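Local coordinates for probable leucine/isoleucine/valine-binding protein (Rhodopirellula baltica, PDB 4KV7) that probably binds leucine, isoleucine or valine, or a related ligand, as a periplasmic binding protein of the leucine-binding family, at residues D147-K152 and P217-M222; R234-N239 and P243-V248; V272-D277 and P281-Y286; D288-R291 and E296-L299; R311-A316 and S327-A332. The protein carries 1 engineered substitution. One frame throughout, in Å; residues are numbered along the deposited sequence. Where two conformers were deposited one is given.

The five contacts follow one another along the chain. Interactions 1 and 2 lie on neighbouring strands, 219-223 and 244-247, of one sheet, their centres about 13 Å apart. Interaction 1 packs helix 138-151 on that sheet; interaction 2 packs helix 226-238. Interactions 3 and 4 share helix 281-293, with centres about 12 Å apart. The E285-R311 salt bridge ties interaction 3 to interaction 5, where helix 301-319 meets helix 326-335. Interactions 1 and 5 lie on opposite sides of the chain's centre, about 39 Å apart between their centres. Together they sample two lobes, as in other periplasmic binding proteins. Interaction 3 probably lies where the chain passes from one lobe to the other.

Interaction 1: D147-K152 and P217-M222; sequences DALVAK and PKAVIM
Helix-on-sheet packing in the alpha/beta lobe of a periplasmic binding protein brings L149 of helix 138-151 onto A219 and I221 of strand 219-223. The contact is wholly apolar and all three residues are buried. L149 does the work on the helix side. Its two methyls straddle the single methyl of A219: CD2 lies 3.9 Å from A219 CB, and CD1 lies equally close to the same atom. L149 CG is set anti to its own carbonyl carbon (chi1 -73°), which carries the fork down toward the strand. CD1 then reaches on to I221, where its distance to I221 CD1 is a looser 4.5 Å. The small A219 lets the branched leucine end settle near the strand; the CA atoms of L149 and A219 are 8.0 Å apart. A219 and I221 are two apart in the strand, so both face the helix. V220 between them points the other way and packs on F245.

The strand is an inner one of its sheet. Its backbone bonds to G160 on one flank and to Q244 and L246 on the other. I221 also rests on I159 and F161 of strand 159-164, while A219 touches L246 of strand 244-247. L378, from a loop near the C-terminus, packs against L149 as well. On the other face of the sheet, the selenomethionine M222 meets C229 and I233 of helix 226-238.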
# COMPACT_ATOMS: atom_id res chain seq x y z
N ASP A 147 -17.31 -6.60 -8.05
CA ASP A 147 -18.36 -6.03 -8.89
C ASP A 147 -18.03 -6.19 -10.36
O ASP A 147 -18.90 -6.51 -11.17
CB ASP A 147 -18.59 -4.55 -8.57
CG ASP A 147 -19.27 -4.32 -7.23
OD1 ASP A 147 -19.87 -5.26 -6.68
OD2 ASP A 147 -19.20 -3.18 -6.72
N ALA A 148 -16.76 -5.98 -10.72
CA ALA A 148 -16.36 -6.08 -12.11
C ALA A 148 -16.41 -7.52 -12.63
O ALA A 148 -16.80 -7.75 -13.77
CB ALA A 148 -14.99 -5.50 -12.31
N LEU A 149 -16.02 -8.47 -11.79
CA LEU A 149 -16.09 -9.88 -12.16
C LEU A 149 -17.53 -10.32 -12.40
O LEU A 149 -17.83 -10.98 -13.40
CB LEU A 149 -15.44 -10.74 -11.07
CG LEU A 149 -13.92 -10.66 -11.02
CD1 LEU A 149 -13.40 -11.17 -9.69
CD2 LEU A 149 -13.32 -11.46 -12.17
N VAL A 150 -18.41 -9.96 -11.47
CA VAL A 150 -19.80 -10.34 -11.58
C VAL A 150 -20.45 -9.69 -12.80
O VAL A 150 -21.25 -10.31 -13.48
CB VAL A 150 -20.57 -10.00 -10.29
CG1 VAL A 150 -22.06 -10.17 -10.46
CG2 VAL A 150 -20.05 -10.86 -9.13
N ALA A 151 -20.07 -8.45 -13.11
CA ALA A 151 -20.61 -7.78 -14.29
C ALA A 151 -20.22 -8.50 -15.58
O ALA A 151 -20.92 -8.40 -16.59
CB ALA A 151 -20.15 -6.32 -14.32
N LYS A 152 -19.11 -9.23 -15.55
CA LYS A 152 -18.64 -9.99 -16.71
C LYS A 152 -19.17 -11.41 -16.75
O LYS A 152 -18.84 -12.18 -17.65
CB LYS A 152 -17.11 -9.99 -16.78
CG LYS A 152 -16.52 -8.67 -17.20
CD LYS A 152 -17.06 -8.26 -18.56
CE LYS A 152 -16.71 -6.82 -18.89
NZ LYS A 152 -17.35 -6.38 -20.16
N PRO A 217 -12.62 -22.40 -9.01
CA PRO A 217 -12.68 -20.95 -9.19
C PRO A 217 -12.30 -20.51 -10.59
O PRO A 217 -11.37 -21.06 -11.20
CB PRO A 217 -11.65 -20.43 -8.18
CG PRO A 217 -11.53 -21.51 -7.17
CD PRO A 217 -11.69 -22.79 -7.94
N LYS A 218 -13.03 -19.52 -11.12
CA LYS A 218 -12.67 -18.90 -12.39
C LYS A 218 -11.85 -17.64 -12.18
O LYS A 218 -11.21 -17.15 -13.12
CB LYS A 218 -13.91 -18.58 -13.21
CG LYS A 218 -14.60 -19.82 -13.75
CD LYS A 218 -15.80 -19.48 -14.62
CE LYS A 218 -16.29 -20.70 -15.38
NZ LYS A 218 -16.58 -21.86 -14.49
N ALA A 219 -11.86 -17.13 -10.96
CA ALA A 219 -11.09 -15.96 -10.61
C ALA A 219 -10.50 -16.21 -9.24
O ALA A 219 -11.17 -16.77 -8.37
CB ALA A 219 -11.98 -14.72 -10.57
N VAL A 220 -9.25 -15.80 -9.06
CA VAL A 220 -8.59 -15.91 -7.76
C VAL A 220 -8.05 -14.54 -7.37
O VAL A 220 -7.18 -13.98 -8.05
CB VAL A 220 -7.44 -16.94 -7.78
CG1 VAL A 220 -6.71 -16.95 -6.45
CG2 VAL A 220 -7.99 -18.33 -8.08
N ILE A 221 -8.58 -14.01 -6.28
CA ILE A 221 -8.14 -12.75 -5.70
C ILE A 221 -7.01 -13.04 -4.73
O ILE A 221 -7.17 -13.81 -3.77
CB ILE A 221 -9.33 -12.01 -5.03
CG1 ILE A 221 -10.31 -11.55 -6.11
CG2 ILE A 221 -8.84 -10.82 -4.21
CD1 ILE A 221 -11.66 -11.03 -5.58
N MSE A 222 -5.86 -12.43 -5.00
CA MSE A 222 -4.64 -12.68 -4.23
C MSE A 222 -4.39 -11.56 -3.23
O MSE A 222 -4.16 -10.40 -3.61
CB MSE A 222 -3.45 -12.82 -5.17
CG MSE A 222 -3.64 -13.92 -6.20
SE MSE A 222 -2.09 -14.30 -7.31
CE MSE A 222 -1.80 -12.50 -7.99

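Interaction 2: R234-N239 and P243-V248; sequences RMARMN and PQFLAV
A236 and R237 of helix 226-238 both meet the ring of F245. A236 comes at the ring edge, near its plane, with CB 3.8 Å from F245 CZ. R237 NH1 approaches the ring obliquely, 3.9 Å from F245 CD2. The two flat groups stand almost perpendicular, their planes 88° apart. On the arginine side, F245 CE2 lies over one face of the guanidinium. The R237 chain is extended from CG to NE, which carries its charged end past the ring.

Further out, P243 CG sits 3.6 Å above one face of the F245 ring, offset toward the rim. N242 OD1 accepts from R237 NH2, and L263 O accepts from NH1, so both terminal nitrogens are anchored. Q244 NE2 donates to F245 O at 3.0 Å, from above the carbonyl plane, and also bonds G266 O. The contact closes the beta-alpha-beta unit of strand 219-223, helix 226-238 and strand 244-247.

The guanidinium thus spends N-H groups on oxygens and offers a flat face to carbon. This probably lets a charged side chain border the buried phenylalanine while its polar needs are met elsewhere.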
# COMPACT_ATOMS: atom_id res chain seq x y z
N ARG A 234 2.89 -19.69 -10.73
CA ARG A 234 3.70 -20.66 -11.45
C ARG A 234 3.19 -22.07 -11.22
O ARG A 234 3.07 -22.86 -12.16
CB ARG A 234 5.17 -20.59 -11.00
CG ARG A 234 5.94 -19.42 -11.57
CD ARG A 234 7.44 -19.57 -11.35
NE ARG A 234 8.16 -18.38 -11.81
CZ ARG A 234 8.56 -18.18 -13.06
NH1 ARG A 234 8.32 -19.09 -14.00
NH2 ARG A 234 9.21 -17.07 -13.38
N MSE A 235 2.88 -22.39 -9.97
CA MSE A 235 2.42 -23.73 -9.62
C MSE A 235 1.03 -24.04 -10.13
O MSE A 235 0.74 -25.16 -10.53
CB MSE A 235 2.48 -23.93 -8.11
CG MSE A 235 3.89 -24.06 -7.60
SE MSE A 235 3.96 -24.66 -5.76
CE MSE A 235 2.29 -25.57 -5.65
N ALA A 236 0.17 -23.03 -10.12
CA ALA A 236 -1.17 -23.19 -10.68
C ALA A 236 -1.05 -23.61 -12.14
O ALA A 236 -1.67 -24.58 -12.57
CB ALA A 236 -1.94 -21.90 -10.55
N ARG A 237 -0.24 -22.88 -12.91
CA ARG A 237 -0.12 -23.15 -14.33
C ARG A 237 0.51 -24.53 -14.59
O ARG A 237 0.15 -25.21 -15.56
CB ARG A 237 0.62 -22.00 -15.05
CG ARG A 237 -0.03 -20.61 -14.82
CD ARG A 237 0.33 -19.59 -15.91
NE ARG A 237 0.12 -18.20 -15.49
CZ ARG A 237 -1.05 -17.56 -15.57
NH1 ARG A 237 -1.14 -16.30 -15.16
NH2 ARG A 237 -2.12 -18.17 -16.05
N MSE A 238 1.41 -24.96 -13.71
CA MSE A 238 1.99 -26.30 -13.78
C MSE A 238 0.97 -27.38 -13.44
O MSE A 238 1.06 -28.51 -13.92
CB MSE A 238 3.19 -26.43 -12.84
CG MSE A 238 4.36 -25.50 -13.15
SE MSE A 238 5.42 -26.03 -14.68
CE MSE A 238 6.02 -27.76 -14.01
N ASN A 239 0.00 -27.03 -12.59
CA ASN A 239 -1.05 -27.94 -12.16
C ASN A 239 -2.32 -27.84 -13.01
O ASN A 239 -3.40 -28.25 -12.58
CB ASN A 239 -1.41 -27.71 -10.69
CG ASN A 239 -0.45 -28.40 -9.73
OD1 ASN A 239 0.57 -27.83 -9.34
ND2 ASN A 239 -0.77 -29.62 -9.35
N PRO A 243 -7.01 -19.68 -13.84
CA PRO A 243 -8.11 -18.74 -13.62
C PRO A 243 -7.64 -17.32 -13.91
O PRO A 243 -6.45 -17.11 -14.15
CB PRO A 243 -8.35 -18.86 -12.12
CG PRO A 243 -6.96 -19.10 -11.57
CD PRO A 243 -6.33 -20.04 -12.58
N GLN A 244 -8.55 -16.36 -13.88
CA GLN A 244 -8.14 -14.96 -13.85
C GLN A 244 -7.58 -14.65 -12.47
O GLN A 244 -8.28 -14.77 -11.47
CB GLN A 244 -9.33 -14.06 -14.13
CG GLN A 244 -9.02 -12.58 -14.00
CD GLN A 244 -8.06 -12.09 -15.07
OE1 GLN A 244 -8.38 -12.11 -16.25
NE2 GLN A 244 -6.88 -11.63 -14.65
N PHE A 245 -6.31 -14.26 -12.41
CA PHE A 245 -5.69 -13.84 -11.16
C PHE A 245 -5.83 -12.34 -11.00
O PHE A 245 -5.65 -11.59 -11.96
CB PHE A 245 -4.21 -14.24 -11.12
CG PHE A 245 -3.98 -15.72 -10.99
CD1 PHE A 245 -4.21 -16.35 -9.78
CD2 PHE A 245 -3.55 -16.47 -12.07
CE1 PHE A 245 -4.00 -17.70 -9.64
CE2 PHE A 245 -3.34 -17.83 -11.93
CZ PHE A 245 -3.57 -18.44 -10.71
N LEU A 246 -6.16 -11.91 -9.79
CA LEU A 246 -6.26 -10.48 -9.48
C LEU A 246 -5.48 -10.20 -8.21
O LEU A 246 -5.75 -10.80 -7.17
CB LEU A 246 -7.71 -10.04 -9.26
CG LEU A 246 -8.68 -10.32 -10.41
CD1 LEU A 246 -9.41 -11.65 -10.24
CD2 LEU A 246 -9.68 -9.18 -10.55
N ALA A 247 -4.54 -9.26 -8.28
CA ALA A 247 -3.67 -8.94 -7.16
C ALA A 247 -4.10 -7.62 -6.53
O ALA A 247 -4.32 -6.63 -7.24
CB ALA A 247 -2.24 -8.82 -7.64
N VAL A 248 -4.21 -7.59 -5.21
CA VAL A 248 -4.43 -6.30 -4.55
C VAL A 248 -3.15 -5.48 -4.59
O VAL A 248 -2.05 -5.98 -4.90
CB VAL A 248 -4.95 -6.44 -3.10
CG1 VAL A 248 -6.30 -7.18 -3.08
CG2 VAL A 248 -3.94 -7.11 -2.19

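Interaction 3: V272-D277 and P281-Y286; sequences VVPHFD and PLVREY
Y286 OH, at the end of the ring that touches F276, is gripped by two groups beyond the contact, S303 OG and S300 N. The contact is a loop folded back on a helix: 272-277 follows strand 268-271 and packs on the first turns of helix 281-293. In this two-lobed fold the loop probably belongs to the hinge, since it leads from one lobe to the other.

V283 makes most of the contact from the helix. Its CG1 is anti to the backbone N (chi1 180°) and points at the loop backbone, 3.3 Å from F276 O and 3.5 Å from H275 O. The other branch, CG2, slides past the proline ring and lies 3.7 Å from P274 CG. With an alanine here in place of the valine, both methyl branches go, and a gap would probably open beside P274 and the two carbonyls, leaving the loop less firmly seated on the helix. One turn on, Y286 CE2 meets F276 CB at 3.8 Å.

The F276 ring itself turns away from the helix, its CG placed between backbone N and carbonyl carbon (chi1 51°). This sets the ring over H275, whose CE1 lies above its centre. F301 meets both rings, and H275 NE2 is bonded to S370 OG. On its other nitrogen, H275 ND1 accepts from D277 N at 3.0 Å, with the donor lying in the imidazole plane.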
# COMPACT_ATOMS: atom_id res chain seq x y z
N VAL A 272 -3.68 1.80 -5.65
CA VAL A 272 -4.22 2.91 -4.88
C VAL A 272 -3.63 4.24 -5.33
O VAL A 272 -3.84 5.27 -4.68
CB VAL A 272 -4.03 2.70 -3.37
CG1 VAL A 272 -4.79 1.46 -2.91
CG2 VAL A 272 -2.54 2.60 -3.03
N VAL A 273 -2.91 4.21 -6.44
CA VAL A 273 -2.31 5.37 -7.08
C VAL A 273 -2.55 5.24 -8.58
O VAL A 273 -2.76 4.13 -9.08
CB VAL A 273 -0.78 5.45 -6.81
CG1 VAL A 273 -0.50 5.67 -5.33
CG2 VAL A 273 -0.07 4.19 -7.32
N PRO A 274 -2.52 6.36 -9.32
CA PRO A 274 -2.60 6.28 -10.78
C PRO A 274 -1.33 5.65 -11.34
O PRO A 274 -0.38 5.35 -10.61
CB PRO A 274 -2.74 7.75 -11.19
CG PRO A 274 -2.07 8.50 -10.10
CD PRO A 274 -2.40 7.75 -8.85
N HIS A 275 -1.30 5.42 -12.64
CA HIS A 275 -0.16 4.74 -13.22
C HIS A 275 1.04 5.68 -13.22
O HIS A 275 0.90 6.87 -13.49
CB HIS A 275 -0.45 4.26 -14.63
CG HIS A 275 0.46 3.17 -15.07
ND1 HIS A 275 1.79 3.38 -15.34
CD2 HIS A 275 0.25 1.84 -15.22
CE1 HIS A 275 2.36 2.23 -15.66
NE2 HIS A 275 1.44 1.28 -15.60
N PHE A 276 2.22 5.15 -12.94
CA PHE A 276 3.43 5.98 -12.92
C PHE A 276 3.84 6.50 -14.29
O PHE A 276 4.70 7.37 -14.38
CB PHE A 276 4.59 5.27 -12.22
CG PHE A 276 4.86 3.88 -12.73
CD1 PHE A 276 5.56 3.68 -13.91
CD2 PHE A 276 4.45 2.77 -12.00
CE1 PHE A 276 5.83 2.40 -14.36
CE2 PHE A 276 4.72 1.49 -12.45
CZ PHE A 276 5.41 1.30 -13.63
N ASP A 277 3.20 5.99 -15.35
CA ASP A 277 3.42 6.52 -16.69
C ASP A 277 2.40 7.59 -17.07
O ASP A 277 2.47 8.14 -18.18
CB ASP A 277 3.41 5.39 -17.73
CG ASP A 277 4.63 4.48 -17.63
OD1 ASP A 277 5.71 4.94 -17.19
OD2 ASP A 277 4.53 3.30 -18.02
N PRO A 281 -0.47 15.79 -13.42
CA PRO A 281 0.61 16.66 -12.93
C PRO A 281 1.42 16.07 -11.77
O PRO A 281 2.65 16.18 -11.77
CB PRO A 281 -0.13 17.93 -12.50
CG PRO A 281 -1.33 17.97 -13.39
CD PRO A 281 -1.74 16.52 -13.57
N LEU A 282 0.77 15.43 -10.81
CA LEU A 282 1.49 14.83 -9.69
C LEU A 282 2.44 13.75 -10.17
O LEU A 282 3.57 13.63 -9.67
CB LEU A 282 0.54 14.23 -8.66
CG LEU A 282 1.21 13.56 -7.45
CD1 LEU A 282 0.33 13.68 -6.24
CD2 LEU A 282 1.55 12.07 -7.67
N VAL A 283 1.98 12.94 -11.12
CA VAL A 283 2.80 11.83 -11.60
C VAL A 283 4.01 12.34 -12.37
O VAL A 283 5.10 11.78 -12.23
CB VAL A 283 1.98 10.82 -12.41
CG1 VAL A 283 2.88 9.69 -12.89
CG2 VAL A 283 0.85 10.26 -11.57
N ARG A 284 3.85 13.40 -13.15
CA ARG A 284 5.00 13.98 -13.84
C ARG A 284 6.02 14.51 -12.82
O ARG A 284 7.23 14.37 -12.99
CB ARG A 284 4.56 15.10 -14.78
CG ARG A 284 3.56 14.65 -15.82
CD ARG A 284 3.33 15.71 -16.87
NE ARG A 284 2.86 16.98 -16.31
CZ ARG A 284 2.10 17.86 -16.97
NH1 ARG A 284 1.69 17.62 -18.20
NH2 ARG A 284 1.74 19.00 -16.39
N GLU A 285 5.51 15.09 -11.73
CA GLU A 285 6.35 15.59 -10.65
C GLU A 285 7.07 14.45 -9.92
O GLU A 285 8.25 14.56 -9.57
CB GLU A 285 5.51 16.44 -9.69
CG GLU A 285 5.15 17.82 -10.27
CD GLU A 285 3.95 18.48 -9.62
OE1 GLU A 285 3.29 17.88 -8.75
OE2 GLU A 285 3.64 19.63 -10.00
N TYR A 286 6.38 13.34 -9.71
CA TYR A 286 6.99 12.13 -9.19
C TYR A 286 8.15 11.69 -10.08
O TYR A 286 9.23 11.40 -9.58
CB TYR A 286 5.94 11.02 -9.10
CG TYR A 286 6.50 9.61 -9.05
CD1 TYR A 286 7.11 9.12 -7.90
CD2 TYR A 286 6.39 8.76 -10.15
CE1 TYR A 286 7.61 7.83 -7.85
CE2 TYR A 286 6.88 7.48 -10.11
CZ TYR A 286 7.49 7.01 -8.97
OH TYR A 286 7.96 5.72 -8.97

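Interaction 4: D288-R291 and E296-L299; sequences DAMR and ELPL
M290, a selenomethionine of helix 281-293, makes every close contact with L297, P298 and L299. Most of these are apolar. Near the helix, L299 lies alongside the start of the M290 side chain, the two sliding past each other in opposite directions: L299 CD2 is 4.0 Å from M290 CB and 4.1 Å from M290 CG. At the far end, M290 CE meets L297 CB at 4.1 Å, and there the two side chains cross at about a right angle. Bends at chi2 (-73°) and chi3 (-74°) curl the M290 chain, which brings its methyl to the loop. The same methyl of M290, CE, also faces a polar atom, P298 O, at 3.9 Å.

The ionic part stays within the helix. D288 and R291 are three residues apart and form a salt bridge. Both terminal nitrogens of R291 grip one oxygen end-on: NH1 to D288 OD1 is 3.0 Å and NH2 to the same D288 OD1 is 3.1 Å. NH1 takes the anti lone pair, whereas NH2 comes from above the carboxylate plane. R291 starts away from the loop, and the charge pair takes no part in the M290 contact.

The loop joins helix 281-293 to helix 301-319. L299 also packs back on Y286 and R287. Helix 31-50 flanks the contact, with A43 against M290 and H39 against L297, while S303 of helix 301-319 touches M290 too.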
# COMPACT_ATOMS: atom_id res chain seq x y z
N ASP A 288 9.97 13.41 -12.20
CA ASP A 288 11.07 14.36 -12.11
C ASP A 288 11.83 14.18 -10.80
O ASP A 288 13.06 14.21 -10.79
CB ASP A 288 10.57 15.81 -12.18
CG ASP A 288 10.06 16.21 -13.56
OD1 ASP A 288 10.42 15.56 -14.57
OD2 ASP A 288 9.32 17.22 -13.64
N ALA A 289 11.10 14.01 -9.70
CA ALA A 289 11.72 13.86 -8.39
C ALA A 289 12.55 12.59 -8.34
O ALA A 289 13.67 12.60 -7.83
CB ALA A 289 10.68 13.87 -7.29
N MSE A 290 12.01 11.50 -8.87
CA MSE A 290 12.75 10.24 -8.93
C MSE A 290 14.01 10.34 -9.78
O MSE A 290 15.07 9.83 -9.41
CB MSE A 290 11.87 9.11 -9.46
CG MSE A 290 10.78 8.69 -8.50
SE MSE A 290 11.43 7.66 -6.98
CE MSE A 290 11.78 6.00 -7.92
N ARG A 291 13.89 11.01 -10.93
CA ARG A 291 15.01 11.14 -11.84
C ARG A 291 16.16 11.89 -11.17
O ARG A 291 17.33 11.51 -11.31
CB ARG A 291 14.58 11.85 -13.12
CG ARG A 291 15.63 11.82 -14.22
CD ARG A 291 15.15 12.49 -15.50
NE ARG A 291 14.85 13.90 -15.29
CZ ARG A 291 13.62 14.41 -15.22
NH1 ARG A 291 12.56 13.63 -15.37
NH2 ARG A 291 13.45 15.71 -15.01
N GLU A 296 18.80 5.68 -11.47
CA GLU A 296 18.93 4.24 -11.69
C GLU A 296 17.75 3.44 -11.14
O GLU A 296 17.58 2.27 -11.49
CB GLU A 296 20.24 3.70 -11.11
CG GLU A 296 21.48 4.47 -11.53
CD GLU A 296 21.64 4.60 -13.05
OE1 GLU A 296 21.30 3.65 -13.79
OE2 GLU A 296 22.12 5.67 -13.49
N LEU A 297 16.95 4.05 -10.27
CA LEU A 297 15.81 3.34 -9.69
C LEU A 297 14.67 3.23 -10.67
O LEU A 297 14.27 4.22 -11.26
CB LEU A 297 15.29 4.04 -8.44
CG LEU A 297 16.25 4.15 -7.26
CD1 LEU A 297 15.62 5.00 -6.17
CD2 LEU A 297 16.63 2.78 -6.72
N PRO A 298 14.10 2.03 -10.82
CA PRO A 298 12.91 1.89 -11.66
C PRO A 298 11.71 2.54 -11.00
O PRO A 298 11.62 2.58 -9.77
CB PRO A 298 12.70 0.37 -11.71
CG PRO A 298 13.28 -0.11 -10.41
CD PRO A 298 14.48 0.76 -10.18
N LEU A 299 10.80 3.07 -11.80
CA LEU A 299 9.54 3.59 -11.28
C LEU A 299 8.67 2.43 -10.80
O LEU A 299 8.81 1.31 -11.29
CB LEU A 299 8.81 4.38 -12.35
CG LEU A 299 9.60 5.53 -12.97
CD1 LEU A 299 8.74 6.27 -13.98
CD2 LEU A 299 10.13 6.47 -11.89

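Interaction 5: R311-A316 and S327-A332; sequences RILVKA and SSIAAA
L313 meets I329 and A316 meets A332 where helix 301-319 packs on helix 326-335. The two follow each other in one lobe of the periplasmic-binding-protein fold. The contact is buried and its side chains are apolar.

Taken in order along 311-316, L313 is the first to touch. Its CG is anti to the backbone N (chi1 179°), and the branch carries CD1 across to I329. The approach is light, with L313 CD1 4.4 Å from I329 CG2. Both side chains also pack on F20 of strand 16-24, so the pair faces the core of the lobe. L313 further touches F113 and F45.

One turn later comes A316, where the two segments come closest. A316 CA lies 5.2 Å from A332 CA. Two methyls make this possible: A316 CB and A332 CB face each other at 4.0 Å. With no larger side chain between them, each alanine also reaches the other's backbone, A316 CB lying 4.0 Å from A332 C. I320, in the connection beyond helix 301-319, packs on A332 as well. A316 O also accepts a hydrogen bond from S319 OG of its own helix, and A332 CB packs against this same oxygen, A316 O, at 3.4 Å.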
# COMPACT_ATOMS: atom_id res chain seq x y z
N ARG A 311 4.63 14.08 -0.26
CA ARG A 311 4.06 15.34 -0.74
C ARG A 311 2.97 15.87 0.18
O ARG A 311 2.93 17.06 0.49
CB ARG A 311 3.50 15.19 -2.16
CG ARG A 311 4.53 15.19 -3.29
CD ARG A 311 5.09 16.59 -3.54
NE ARG A 311 4.03 17.50 -3.95
CZ ARG A 311 3.60 17.64 -5.20
NH1 ARG A 311 4.15 16.95 -6.18
NH2 ARG A 311 2.62 18.50 -5.47
N ILE A 312 2.09 14.98 0.63
CA ILE A 312 1.01 15.40 1.53
C ILE A 312 1.57 15.86 2.88
O ILE A 312 1.14 16.88 3.41
CB ILE A 312 -0.03 14.29 1.73
CG1 ILE A 312 -0.69 13.95 0.39
CG2 ILE A 312 -1.08 14.70 2.76
CD1 ILE A 312 -1.53 12.69 0.42
N LEU A 313 2.52 15.11 3.41
CA LEU A 313 3.18 15.48 4.65
C LEU A 313 3.81 16.86 4.57
O LEU A 313 3.62 17.71 5.45
CB LEU A 313 4.24 14.44 5.02
CG LEU A 313 5.01 14.74 6.30
CD1 LEU A 313 4.09 14.73 7.51
CD2 LEU A 313 6.14 13.74 6.45
N VAL A 314 4.57 17.10 3.49
CA VAL A 314 5.21 18.40 3.30
C VAL A 314 4.18 19.52 3.19
O VAL A 314 4.34 20.58 3.80
CB VAL A 314 6.17 18.38 2.09
CG1 VAL A 314 6.60 19.78 1.70
CG2 VAL A 314 7.39 17.49 2.40
N LYS A 315 3.11 19.29 2.42
CA LYS A 315 2.03 20.26 2.32
C LYS A 315 1.46 20.60 3.70
O LYS A 315 1.28 21.77 4.04
CB LYS A 315 0.93 19.73 1.40
CG LYS A 315 -0.23 20.70 1.17
CD LYS A 315 -1.20 20.14 0.13
CE LYS A 315 -2.37 21.08 -0.15
NZ LYS A 315 -1.94 22.25 -0.97
N ALA A 316 1.21 19.58 4.52
CA ALA A 316 0.72 19.82 5.87
C ALA A 316 1.73 20.61 6.71
O ALA A 316 1.36 21.58 7.38
CB ALA A 316 0.36 18.51 6.56
N SER A 327 1.70 17.20 17.81
CA SER A 327 0.35 17.73 17.88
C SER A 327 0.04 18.68 16.72
O SER A 327 -1.05 18.63 16.15
CB SER A 327 0.11 18.42 19.23
OG SER A 327 0.96 19.54 19.39
N SER A 328 0.98 19.54 16.36
CA SER A 328 0.69 20.46 15.26
C SER A 328 0.68 19.75 13.90
O SER A 328 -0.01 20.18 12.98
CB SER A 328 1.61 21.69 15.27
OG SER A 328 2.94 21.34 14.96
N ILE A 329 1.41 18.65 13.78
CA ILE A 329 1.35 17.88 12.54
C ILE A 329 0.01 17.15 12.41
O ILE A 329 -0.60 17.17 11.35
CB ILE A 329 2.54 16.92 12.40
CG1 ILE A 329 3.80 17.73 12.08
CG2 ILE A 329 2.27 15.86 11.32
CD1 ILE A 329 5.07 16.92 12.09
N ALA A 330 -0.46 16.56 13.50
CA ALA A 330 -1.76 15.90 13.50
C ALA A 330 -2.84 16.91 13.10
O ALA A 330 -3.70 16.63 12.26
CB ALA A 330 -2.05 15.30 14.86
N ALA A 331 -2.79 18.10 13.69
CA ALA A 331 -3.76 19.15 13.38
C ALA A 331 -3.65 19.60 11.93
O ALA A 331 -4.65 19.80 11.26
CB ALA A 331 -3.61 20.33 14.34
N ALA A 332 -2.42 19.76 11.44
CA ALA A 332 -2.22 20.25 10.08
C ALA A 332 -2.73 19.27 9.04
O ALA A 332 -3.25 19.67 8.00
CB ALA A 332 -0.76 20.57 9.84